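Local coordinates for protein beta-galactosidase (Trichoderma reesei, PDB 3OG2) that probably hydrolyses terminal non-reducing beta-D-galactose residues from beta-D-galactosides, as a glycoside hydrolase of family 35, at residues 250-255 with 305-310; 294-299 with 354-359; 805-810 with 817-822. All coordinates share one frame; numbering follows the deposited sequence. Where two conformers were deposited one is given.

Contact 1. Residues 250-255 with 305-310; sequences SAWPDN and RVFYKN. With MAN (alpha-D-mannopyranose), chain B; NAG (2-acetamido-2-deoxy-beta-D-glucopyranose), chain D.
A single indole carries this contact: W252 spans the gap between a loop and a helix whose nearest alpha carbons, those of W252 and F307, are 11.0 Å apart. Its six-membered ring is met by F307 in a T-shaped pair, with planes at 72° and centroids 5.4 Å apart. The edge of the phenyl ring points at the indole, and F307 CE1 sits over one indole face, toward the rim, 4.0 Å from W252 CZ3. V306 arrives differently: its CG2 lies level with the ring at the outer edge, 3.9 Å from W252 CZ3. CG2, anti to the carbonyl carbon (chi1 177°), is the branch that comes closest to the indole rim. A large flat side chain suits this place because it offers a face to one neighbour and a rim to the other, and the short branched valine fits against that rim.

R305, one residue earlier on the helix, serves the glycan instead. Its arm is extended from CG to NE, and NH2 donates to O3 of a mannose (chain B) over 3.1 Å at 151°, while NH1 reaches the same oxygen more loosely. Two guanidinium nitrogens sharing one hydroxyl oxygen hold the sugar beside the edge of the group.

R448 links the two sides, making a cation-pi contact with W252 and accepting R305 NE at its carbonyl. In the barrel domain, the loop between strand 236-239 and helix 261-268 thus lies on helix 301-313, whose R305 and Y308 also pack against helix 357-370.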
loop_
_atom_site.group_PDB
_atom_site.type_symbol
_atom_site.label_atom_id
_atom_site.label_comp_id
_atom_site.label_asym_id
_atom_site.label_seq_id
_atom_site.Cartn_x
_atom_site.Cartn_y
_atom_site.Cartn_z
ATOM N N SER A 250 19.224 9.727 -0.598
ATOM C CA SER A 250 19.411 11.026 0.030
ATOM C C SER A 250 19.299 12.153 -1.000
ATOM O O SER A 250 19.366 13.302 -0.558
ATOM C CB SER A 250 20.754 11.121 0.756
ATOM O OG SER A 250 21.814 11.053 -0.172
ATOM N N ALA A 251 19.120 11.876 -2.270
ATOM C CA ALA A 251 19.077 12.933 -3.278
ATOM C C ALA A 251 17.637 13.422 -3.472
ATOM O O ALA A 251 16.722 12.658 -3.769
ATOM C CB ALA A 251 19.638 12.422 -4.599
ATOM N N TRP A 252 17.468 14.725 -3.235
ATOM C CA TRP A 252 16.255 15.491 -3.422
ATOM C C TRP A 252 16.597 16.517 -4.506
ATOM O O TRP A 252 17.187 17.567 -4.239
ATOM C CB TRP A 252 15.772 16.206 -2.172
ATOM C CG TRP A 252 15.300 15.291 -1.078
ATOM C CD1 TRP A 252 15.409 13.935 -0.969
ATOM C CD2 TRP A 252 14.604 15.772 0.089
ATOM N NE1 TRP A 252 14.825 13.535 0.214
ATOM C CE2 TRP A 252 14.314 14.638 0.878
ATOM C CE3 TRP A 252 14.204 17.034 0.522
ATOM C CZ2 TRP A 252 13.634 14.734 2.098
ATOM C CZ3 TRP A 252 13.529 17.128 1.727
ATOM C CH2 TRP A 252 13.247 16.000 2.490
ATOM N N PRO A 253 16.204 16.249 -5.703
ATOM C CA PRO A 253 16.668 17.082 -6.820
ATOM C C PRO A 253 16.056 18.482 -6.826
ATOM O O PRO A 253 14.976 18.718 -6.280
ATOM C CB PRO A 253 16.224 16.366 -8.091
ATOM C CG PRO A 253 15.338 15.284 -7.655
ATOM C CD PRO A 253 15.354 15.150 -6.143
ATOM N N ASP A 254 16.862 19.342 -7.454
ATOM C CA ASP A 254 16.431 20.714 -7.664
ATOM C C ASP A 254 15.053 20.677 -8.331
ATOM O O ASP A 254 14.642 19.888 -9.188
ATOM C CB ASP A 254 17.440 21.524 -8.451
ATOM C CG ASP A 254 18.660 22.053 -7.716
ATOM O OD1 ASP A 254 18.804 21.943 -6.468
ATOM O OD2 ASP A 254 19.592 22.615 -8.350
ATOM N N ASN A 255 14.226 21.595 -7.889
ATOM C CA ASN A 255 12.894 21.775 -8.408
ATOM C C ASN A 255 11.981 20.614 -8.074
ATOM O O ASN A 255 10.888 20.645 -8.621
ATOM C CB ASN A 255 12.882 21.931 -9.938
ATOM C CG ASN A 255 13.704 23.122 -10.380
ATOM O OD1 ASN A 255 13.769 24.169 -9.734
ATOM N ND2 ASN A 255 14.358 22.937 -11.531
ATOM N N ARG A 305 7.942 15.331 6.615
ATOM C CA ARG A 305 7.705 16.657 7.257
ATOM C C ARG A 305 7.928 17.777 6.244
ATOM O O ARG A 305 7.159 18.755 6.314
ATOM C CB ARG A 305 8.494 16.771 8.518
ATOM C CG ARG A 305 9.978 16.716 8.272
ATOM C CD ARG A 305 10.656 16.223 9.596
ATOM N NE ARG A 305 12.083 16.431 9.417
ATOM C CZ ARG A 305 13.035 16.095 10.301
ATOM N NH1 ARG A 305 12.779 15.464 11.461
ATOM N NH2 ARG A 305 14.298 16.406 9.989
ATOM N N VAL A 306 8.877 17.677 5.307
ATOM C CA VAL A 306 9.009 18.789 4.336
ATOM C C VAL A 306 7.904 18.764 3.303
ATOM O O VAL A 306 7.236 19.784 3.040
ATOM C CB VAL A 306 10.389 18.745 3.640
ATOM C CG1 VAL A 306 10.499 19.850 2.585
ATOM C CG2 VAL A 306 11.545 18.855 4.642
ATOM N N PHE A 307 7.695 17.595 2.650
ATOM C CA PHE A 307 6.729 17.603 1.555
ATOM C C PHE A 307 5.271 17.626 2.008
ATOM O O PHE A 307 4.424 18.232 1.336
ATOM C CB PHE A 307 6.926 16.362 0.653
ATOM C CG PHE A 307 8.115 16.482 -0.285
ATOM C CD1 PHE A 307 9.400 16.254 0.156
ATOM C CD2 PHE A 307 7.846 16.807 -1.648
ATOM C CE1 PHE A 307 10.454 16.316 -0.719
ATOM C CE2 PHE A 307 8.938 16.901 -2.528
ATOM C CZ PHE A 307 10.215 16.652 -2.068
ATOM N N TYR A 308 4.929 16.976 3.114
ATOM C CA TYR A 308 3.506 16.965 3.516
ATOM C C TYR A 308 3.119 18.321 4.067
ATOM O O TYR A 308 2.032 18.837 3.786
ATOM C CB TYR A 308 3.165 15.860 4.490
ATOM C CG TYR A 308 3.330 14.443 3.929
ATOM C CD1 TYR A 308 3.773 14.197 2.639
ATOM C CD2 TYR A 308 3.012 13.362 4.743
ATOM C CE1 TYR A 308 3.901 12.900 2.168
ATOM C CE2 TYR A 308 3.150 12.059 4.280
ATOM C CZ TYR A 308 3.589 11.845 2.994
ATOM O OH TYR A 308 3.724 10.552 2.542
ATOM N N LYS A 309 4.003 18.960 4.848
ATOM C CA LYS A 309 3.676 20.328 5.307
ATOM C C LYS A 309 3.670 21.293 4.127
ATOM O O LYS A 309 2.941 22.288 4.194
ATOM C CB LYS A 309 4.681 20.762 6.381
ATOM C CG LYS A 309 4.499 19.931 7.671
ATOM C CD LYS A 309 5.534 20.272 8.734
ATOM C CE LYS A 309 5.429 19.251 9.889
ATOM N NZ LYS A 309 6.294 19.578 11.023
ATOM N N ASN A 310 4.424 21.009 3.042
ATOM C CA ASN A 310 4.302 21.867 1.866
ATOM C C ASN A 310 2.931 21.760 1.226
ATOM O O ASN A 310 2.484 22.708 0.550
ATOM C CB ASN A 310 5.391 21.451 0.872
ATOM C CG ASN A 310 5.435 22.343 -0.331
ATOM O OD1 ASN A 310 5.693 23.564 -0.180
ATOM N ND2 ASN A 310 5.189 21.767 -1.509
HETATM C C1 MAN B . 17.970 13.359 14.294
HETATM C C2 MAN B . 17.330 14.707 14.026
HETATM C C3 MAN B . 16.277 14.641 12.916
HETATM C C4 MAN B . 16.926 14.010 11.690
HETATM C C5 MAN B . 17.455 12.609 12.041
HETATM C C6 MAN B . 18.248 12.033 10.841
HETATM O O2 MAN B . 18.397 15.549 13.619
HETATM O O3 MAN B . 15.798 15.931 12.610
HETATM O O4 MAN B . 15.935 13.869 10.702
HETATM O O5 MAN B . 18.393 12.759 13.103
HETATM O O6 MAN B . 18.578 10.681 11.109
HETATM C C1 NAG D . 20.263 22.253 -1.781
HETATM C C2 NAG D . 21.426 22.518 -2.725
HETATM C C3 NAG D . 22.160 21.221 -3.022
HETATM C C4 NAG D . 22.406 20.266 -1.848
HETATM C C5 NAG D . 21.181 20.160 -0.917
HETATM C C6 NAG D . 21.461 19.485 0.419
HETATM C C7 NAG D . 20.916 24.379 -4.296
HETATM C C8 NAG D . 20.082 24.708 -5.509
HETATM N N2 NAG D . 20.998 23.087 -3.991
HETATM O O3 NAG D . 23.279 21.454 -3.845
HETATM O O4 NAG D . 22.647 18.997 -2.405
HETATM O O5 NAG D . 20.740 21.484 -0.700
HETATM O O6 NAG D . 22.315 20.330 1.208
HETATM O O7 NAG D . 21.739 25.236 -3.938
#

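Contact 2. Residues 294-299 with 354-359; sequences QCSALV and IDREKY. With NAG (2-acetamido-2-deoxy-beta-D-glucopyranose), chain C; MAN (alpha-D-mannopyranose), chain E; BMA (beta-D-mannopyranose), chain F; MAN (alpha-D-mannopyranose), chain G.
A polar, buried contact joins the C-terminal end of helix 292-298 to the start of helix 357-370 in the TIM-barrel domain: S296 meets R356 and V299 meets K358. K358 NZ donates to V299 O over 2.7 Å, in the carbonyl plane at a C=O...N angle of 159°. The lysine side chain bends at chi3 (-62°) to bring the ammonium beside V299 CG1. V299 is the first residue past the helix, where a carbonyl can take a side-chain donor. The same NZ also binds G345 O and G281 O; a lysine, with three N-H bonds, suits a spot where three carbonyl oxygens converge.

S296 lays its CB over one face of the R356 guanidinium, 3.6 Å from R356 NE. A serine is slim enough to sit there. Its OG bonds to E293 O, and a water donates to S296 OG while accepting from R356 NE at 2.9 Å. Salt bridges to D343 and E293, with a bond to A346 O, hold the arginine's outer nitrogens.

On the glycan side, E357 takes a hydroxyl from each of two mannoses. Helix 301-313 lies alongside, its H301 touching E357 and E304 touching K358, while the C295-C246 disulfide ties helix 292-298 to the loop after strand 236-239.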
loop_
_atom_site.group_PDB
_atom_site.type_symbol
_atom_site.label_atom_id
_atom_site.label_comp_id
_atom_site.label_asym_id
_atom_site.label_seq_id
_atom_site.Cartn_x
_atom_site.Cartn_y
_atom_site.Cartn_z
ATOM N N GLN A 294 15.527 0.534 0.854
ATOM C CA GLN A 294 16.116 1.736 0.231
ATOM C C GLN A 294 15.002 2.694 -0.200
ATOM O O GLN A 294 15.076 3.931 -0.027
ATOM C CB GLN A 294 17.053 1.312 -0.905
ATOM C CG GLN A 294 18.322 2.153 -0.839
ATOM C CD GLN A 294 19.397 1.669 -1.764
ATOM O OE1 GLN A 294 20.089 0.718 -1.425
ATOM N NE2 GLN A 294 19.551 2.314 -2.924
ATOM N N CYS A 295 13.869 2.159 -0.715
ATOM C CA CYS A 295 12.773 3.102 -0.983
ATOM C C CYS A 295 12.230 3.798 0.263
ATOM O O CYS A 295 11.858 4.975 0.203
ATOM C CB CYS A 295 11.645 2.362 -1.710
ATOM S SG CYS A 295 12.090 1.722 -3.334
ATOM N N SER A 296 12.182 3.108 1.387
ATOM C CA SER A 296 11.714 3.727 2.631
ATOM C C SER A 296 12.711 4.782 3.160
ATOM O O SER A 296 12.317 5.700 3.856
ATOM C CB SER A 296 11.473 2.693 3.725
ATOM O OG SER A 296 12.725 2.268 4.324
ATOM N N ALA A 297 13.979 4.661 2.787
ATOM C CA ALA A 297 15.000 5.660 3.166
ATOM C C ALA A 297 14.849 6.898 2.273
ATOM O O ALA A 297 15.123 7.984 2.773
ATOM C CB ALA A 297 16.384 5.077 3.044
ATOM N N LEU A 298 14.403 6.727 1.051
ATOM C CA LEU A 298 14.135 7.871 0.186
ATOM C C LEU A 298 12.902 8.568 0.744
ATOM O O LEU A 298 12.913 9.755 1.068
ATOM C CB LEU A 298 13.904 7.416 -1.266
ATOM C CG LEU A 298 13.445 8.518 -2.225
ATOM C CD1 LEU A 298 14.493 9.626 -2.390
ATOM C CD2 LEU A 298 13.108 7.931 -3.598
ATOM N N VAL A 299 11.827 7.811 0.882
ATOM C CA VAL A 299 10.550 8.420 1.264
ATOM C C VAL A 299 10.397 8.282 2.780
ATOM O O VAL A 299 9.547 7.538 3.274
ATOM C CB VAL A 299 9.387 7.797 0.489
ATOM C CG1 VAL A 299 8.101 8.541 0.793
ATOM C CG2 VAL A 299 9.688 7.782 -1.030
ATOM N N ILE A 354 4.805 -1.094 12.489
ATOM C CA ILE A 354 4.777 0.372 12.485
ATOM C C ILE A 354 5.953 0.923 13.276
ATOM O O ILE A 354 5.879 1.847 14.075
ATOM C CB ILE A 354 3.439 0.876 13.053
ATOM C CG1 ILE A 354 3.124 0.299 14.452
ATOM C CG2 ILE A 354 2.346 0.561 12.038
ATOM C CD1 ILE A 354 1.974 1.009 15.119
ATOM N N ASP A 355 7.133 0.323 13.008
ATOM C CA ASP A 355 8.349 0.788 13.622
ATOM C C ASP A 355 9.076 1.818 12.783
ATOM O O ASP A 355 9.962 2.500 13.326
ATOM C CB ASP A 355 9.279 -0.419 13.846
ATOM C CG ASP A 355 9.677 -0.965 12.482
ATOM O OD1 ASP A 355 8.868 -1.419 11.688
ATOM O OD2 ASP A 355 10.893 -0.931 12.076
ATOM N N ARG A 356 8.775 2.017 11.505
ATOM C CA ARG A 356 9.560 3.017 10.725
ATOM C C ARG A 356 9.315 4.399 11.292
ATOM O O ARG A 356 8.171 4.746 11.674
ATOM C CB ARG A 356 9.125 3.014 9.254
ATOM C CG ARG A 356 9.619 1.719 8.561
ATOM C CD ARG A 356 9.074 1.692 7.128
ATOM N NE ARG A 356 9.863 0.766 6.299
ATOM C CZ ARG A 356 9.411 0.113 5.250
ATOM N NH1 ARG A 356 8.145 0.207 4.847
ATOM N NH2 ARG A 356 10.251 -0.688 4.567
ATOM N N GLU A 357 10.383 5.212 11.354
ATOM C CA GLU A 357 10.216 6.560 11.930
ATOM C C GLU A 357 9.143 7.359 11.210
ATOM O O GLU A 357 8.425 8.165 11.812
ATOM C CB GLU A 357 11.550 7.275 11.907
ATOM C CG GLU A 357 11.487 8.595 12.702
ATOM C CD GLU A 357 12.844 9.115 13.190
ATOM O OE1 GLU A 357 13.846 8.333 13.285
ATOM O OE2 GLU A 357 12.923 10.307 13.509
ATOM N N LYS A 358 9.028 7.119 9.887
ATOM C CA LYS A 358 8.032 7.872 9.119
ATOM C C LYS A 358 6.627 7.623 9.639
ATOM O O LYS A 358 5.761 8.486 9.514
ATOM C CB LYS A 358 8.087 7.563 7.591
ATOM C CG LYS A 358 7.935 6.075 7.302
ATOM C CD LYS A 358 8.068 5.759 5.832
ATOM C CE LYS A 358 6.979 6.424 4.977
ATOM N NZ LYS A 358 7.215 6.145 3.516
ATOM N N TYR A 359 6.320 6.491 10.240
ATOM C CA TYR A 359 4.986 6.279 10.851
ATOM C C TYR A 359 4.766 7.311 11.944
ATOM O O TYR A 359 3.712 7.964 12.032
ATOM C CB TYR A 359 4.870 4.817 11.370
ATOM C CG TYR A 359 3.527 4.599 12.046
ATOM C CD1 TYR A 359 3.342 4.864 13.417
ATOM C CD2 TYR A 359 2.427 4.122 11.294
ATOM C CE1 TYR A 359 2.128 4.691 14.047
ATOM C CE2 TYR A 359 1.206 3.947 11.916
ATOM C CZ TYR A 359 1.065 4.224 13.289
ATOM O OH TYR A 359 -0.122 4.062 13.955
HETATM C C1 NAG C . 11.836 3.069 15.997
HETATM C C2 NAG C . 12.163 4.530 16.274
HETATM C C3 NAG C . 12.717 5.211 15.041
HETATM C C4 NAG C . 13.921 4.413 14.512
HETATM C C5 NAG C . 13.482 2.953 14.276
HETATM C C6 NAG C . 14.631 2.044 13.872
HETATM C C7 NAG C . 10.594 5.435 17.942
HETATM C C8 NAG C . 9.186 5.892 18.195
HETATM N N2 NAG C . 10.912 5.209 16.672
HETATM O O3 NAG C . 13.064 6.534 15.316
HETATM O O4 NAG C . 14.290 4.988 13.254
HETATM O O5 NAG C . 13.017 2.440 15.539
HETATM O O6 NAG C . 15.716 2.150 14.779
HETATM O O7 NAG C . 11.356 5.147 18.876
HETATM C C1 MAN E . 16.334 8.928 15.448
HETATM C C2 MAN E . 16.054 10.288 14.827
HETATM C C3 MAN E . 17.184 11.249 15.271
HETATM C C4 MAN E . 17.228 11.307 16.818
HETATM C C5 MAN E . 17.491 9.878 17.350
HETATM C C6 MAN E . 17.418 9.878 18.881
HETATM O O2 MAN E . 14.798 10.748 15.301
HETATM O O3 MAN E . 16.810 12.571 14.783
HETATM O O4 MAN E . 18.301 12.141 17.198
HETATM O O5 MAN E . 16.442 9.033 16.868
HETATM O O6 MAN E . 17.818 8.589 19.372
HETATM C C1 BMA F . 15.605 5.140 13.070
HETATM C C2 BMA F . 15.879 5.662 11.652
HETATM C C3 BMA F . 17.384 5.901 11.497
HETATM C C4 BMA F . 17.901 6.854 12.583
HETATM C C5 BMA F . 17.506 6.278 13.968
HETATM C C6 BMA F . 17.950 7.128 15.133
HETATM O O2 BMA F . 15.122 6.857 11.385
HETATM O O3 BMA F . 17.591 6.508 10.227
HETATM O O4 BMA F . 19.337 6.872 12.478
HETATM O O5 BMA F . 16.059 6.122 14.035
HETATM O O6 BMA F . 17.585 8.516 14.890
HETATM C C1 MAN G . 18.405 6.144 9.226
HETATM C C2 MAN G . 18.710 7.331 8.263
HETATM C C3 MAN G . 17.361 7.773 7.632
HETATM C C4 MAN G . 16.730 6.626 6.833
HETATM C C5 MAN G . 16.569 5.405 7.754
HETATM C C6 MAN G . 16.294 4.191 6.807
HETATM O O2 MAN G . 19.624 6.909 7.292
HETATM O O3 MAN G . 17.570 8.787 6.629
HETATM O O4 MAN G . 15.384 7.050 6.527
HETATM O O5 MAN G . 17.741 5.136 8.507
HETATM O O6 MAN G . 15.835 3.169 7.718
HETATM O O HOH W 1 12.688 0.887 6.772
#

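Contact 3. Residues 805-810 with 817-822; sequences LDYALT and VSISWK
Y807 and W821 make the tight end of this contact, where one indole edge meets the phenol twice. W821 NE1 donates to Y807 OH over 3.1 Å, at 164° and almost in the indole plane, while W821 CZ2 sits above the centre of the tyrosine ring. The pair is an offset edge-to-face stack with planes at 64°. Y807 CG lies between its backbone N and carbonyl carbon (chi1 66°), which swings the ring across to the other strand. Tyrosine fits because it supplies both a face and an oxygen acceptor. Beside it I819 CD1 approaches Y807 CE1 obliquely at 3.8 Å, and L809 CD2 packs on V817 CG1 and I819 CG1, so branched aliphatic chains fill the interior.

Strands 803-811 and 820-824 are edge strands of two antiparallel sheets, and these inward side chains pack between the layers of a beta sandwich; L809 also meets F719, and W821 meets F715. Close to the turn that joins the segments, V817 N still donates to L809 O at 2.9 Å.

Beyond that bond the backbones part, and water takes over the pairing. One water accepts from L809 N and donates to V817 O at 2.7 Å; another accepts from I819 N at 3.0 Å and is also hydrogen-bonded to Y807 OH. On the outward side S818 and S820, small and polar, turn away from strand 803-811 toward solvent.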
loop_
_atom_site.group_PDB
_atom_site.type_symbol
_atom_site.label_atom_id
_atom_site.label_comp_id
_atom_site.label_asym_id
_atom_site.label_seq_id
_atom_site.Cartn_x
_atom_site.Cartn_y
_atom_site.Cartn_z
ATOM N N LEU A 805 5.736 -14.864 -29.822
ATOM C CA LEU A 805 5.385 -13.803 -30.776
ATOM C C LEU A 805 5.677 -14.223 -32.191
ATOM O O LEU A 805 5.024 -13.713 -33.120
ATOM C CB LEU A 805 6.266 -12.559 -30.476
ATOM C CG LEU A 805 6.063 -11.953 -29.105
ATOM C CD1 LEU A 805 6.951 -10.721 -28.961
ATOM C CD2 LEU A 805 4.603 -11.600 -28.910
ATOM N N ASP A 806 6.711 -15.024 -32.417
ATOM C CA ASP A 806 7.114 -15.353 -33.776
ATOM C C ASP A 806 8.035 -16.544 -33.674
ATOM O O ASP A 806 8.650 -16.813 -32.623
ATOM C CB ASP A 806 7.898 -14.198 -34.432
ATOM C CG ASP A 806 7.915 -14.261 -35.941
ATOM O OD1 ASP A 806 7.310 -15.192 -36.516
ATOM O OD2 ASP A 806 8.496 -13.347 -36.551
ATOM N N TYR A 807 8.175 -17.285 -34.752
ATOM C CA TYR A 807 9.139 -18.367 -34.844
ATOM C C TYR A 807 9.412 -18.663 -36.313
ATOM O O TYR A 807 8.637 -18.331 -37.183
ATOM C CB TYR A 807 8.620 -19.636 -34.153
ATOM C CG TYR A 807 7.416 -20.271 -34.792
ATOM C CD1 TYR A 807 7.525 -21.252 -35.808
ATOM C CD2 TYR A 807 6.135 -19.912 -34.391
ATOM C CE1 TYR A 807 6.438 -21.836 -36.410
ATOM C CE2 TYR A 807 5.014 -20.494 -34.968
ATOM C CZ TYR A 807 5.181 -21.428 -35.963
ATOM O OH TYR A 807 4.068 -22.009 -36.502
ATOM N N ALA A 808 10.491 -19.401 -36.511
ATOM C CA ALA A 808 10.786 -19.881 -37.862
ATOM C C ALA A 808 11.620 -21.148 -37.658
ATOM O O ALA A 808 12.593 -21.125 -36.888
ATOM C CB ALA A 808 11.570 -18.885 -38.690
ATOM N N LEU A 809 11.257 -22.201 -38.315
ATOM C CA LEU A 809 12.039 -23.447 -38.259
ATOM C C LEU A 809 12.451 -23.738 -39.697
ATOM O O LEU A 809 11.572 -23.842 -40.571
ATOM C CB LEU A 809 11.158 -24.565 -37.711
ATOM C CG LEU A 809 11.905 -25.910 -37.579
ATOM C CD1 LEU A 809 13.121 -25.832 -36.665
ATOM C CD2 LEU A 809 10.931 -26.966 -37.053
ATOM N N THR A 810 13.741 -23.872 -39.953
ATOM C CA THR A 810 14.205 -24.022 -41.321
ATOM C C THR A 810 15.124 -25.249 -41.403
ATOM O O THR A 810 15.870 -25.548 -40.460
ATOM C CB THR A 810 14.944 -22.762 -41.839
ATOM O OG1 THR A 810 15.917 -22.394 -40.842
ATOM C CG2 THR A 810 14.037 -21.556 -42.050
ATOM N N VAL A 817 9.823 -25.354 -42.246
ATOM C CA VAL A 817 9.290 -26.574 -41.669
ATOM C C VAL A 817 8.133 -26.160 -40.781
ATOM O O VAL A 817 8.328 -25.294 -39.920
ATOM C CB VAL A 817 10.400 -27.393 -40.936
ATOM C CG1 VAL A 817 9.759 -28.638 -40.334
ATOM C CG2 VAL A 817 11.499 -27.784 -41.900
ATOM N N SER A 818 6.953 -26.724 -41.043
ATOM C CA SER A 818 5.754 -26.358 -40.299
ATOM C C SER A 818 5.773 -26.953 -38.900
ATOM O O SER A 818 6.248 -28.055 -38.672
ATOM C CB SER A 818 4.534 -26.935 -41.057
ATOM O OG SER A 818 4.341 -26.075 -42.170
ATOM N N ILE A 819 5.214 -26.233 -37.951
ATOM C CA ILE A 819 5.041 -26.688 -36.568
ATOM C C ILE A 819 3.564 -26.558 -36.239
ATOM O O ILE A 819 2.964 -25.506 -36.530
ATOM C CB ILE A 819 5.856 -25.861 -35.573
ATOM C CG1 ILE A 819 7.359 -25.843 -35.977
ATOM C CG2 ILE A 819 5.617 -26.382 -34.175
ATOM C CD1 ILE A 819 8.189 -24.971 -35.037
ATOM N N SER A 820 3.005 -27.614 -35.659
ATOM C CA SER A 820 1.632 -27.574 -35.118
ATOM C C SER A 820 1.731 -27.538 -33.608
ATOM O O SER A 820 2.604 -28.198 -33.026
ATOM C CB SER A 820 0.773 -28.749 -35.598
ATOM O OG SER A 820 1.207 -29.942 -35.012
ATOM N N TRP A 821 0.815 -26.767 -32.974
ATOM C CA TRP A 821 1.023 -26.392 -31.588
ATOM C C TRP A 821 -0.112 -26.756 -30.658
ATOM O O TRP A 821 -1.295 -26.711 -31.035
ATOM C CB TRP A 821 1.169 -24.877 -31.529
ATOM C CG TRP A 821 2.378 -24.324 -32.221
ATOM C CD1 TRP A 821 2.417 -23.860 -33.528
ATOM C CD2 TRP A 821 3.685 -24.160 -31.668
ATOM N NE1 TRP A 821 3.693 -23.416 -33.809
ATOM C CE2 TRP A 821 4.492 -23.583 -32.704
ATOM C CE3 TRP A 821 4.254 -24.445 -30.403
ATOM C CZ2 TRP A 821 5.834 -23.279 -32.514
ATOM C CZ3 TRP A 821 5.628 -24.135 -30.208
ATOM C CH2 TRP A 821 6.376 -23.563 -31.278
ATOM N N LYS A 822 0.233 -27.003 -29.406
ATOM C CA LYS A 822 -0.699 -27.073 -28.285
ATOM C C LYS A 822 -0.136 -26.130 -27.204
ATOM O O LYS A 822 1.064 -25.762 -27.229
ATOM C CB LYS A 822 -0.784 -28.480 -27.700
ATOM C CG LYS A 822 -1.190 -29.487 -28.772
ATOM C CD LYS A 822 -1.536 -30.815 -28.119
ATOM C CE LYS A 822 -1.839 -31.875 -29.194
ATOM N NZ LYS A 822 -2.367 -33.114 -28.533
HETATM O O HOH W 2 4.379 -23.470 -38.732
HETATM O O HOH W 3 8.498 -22.577 -39.588
#

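In the fold
Contacts 1 and 2 are neighbours in the family 35 barrel, their centres 15 Å apart. Their segments alternate along the chain, helix 292-298 running on to helix 301-313, and they touch where A251 O packs on L298 CD1 at 4.0 Å. One glycan spans both: R305 and E357 grip successive sugars of it. Neither holds a galactose-binding residue, yet each reaches the C-terminal end of strand 275-280, which carries the galactose-binding E278, or the residue after it, through Y308 to Q280 O in contact 1 and K358 to G281 O in contact 2. Contact 3 belongs to a distant beta sandwich, its centre 54 Å from that of contact 1 and 50 Å from that of contact 2.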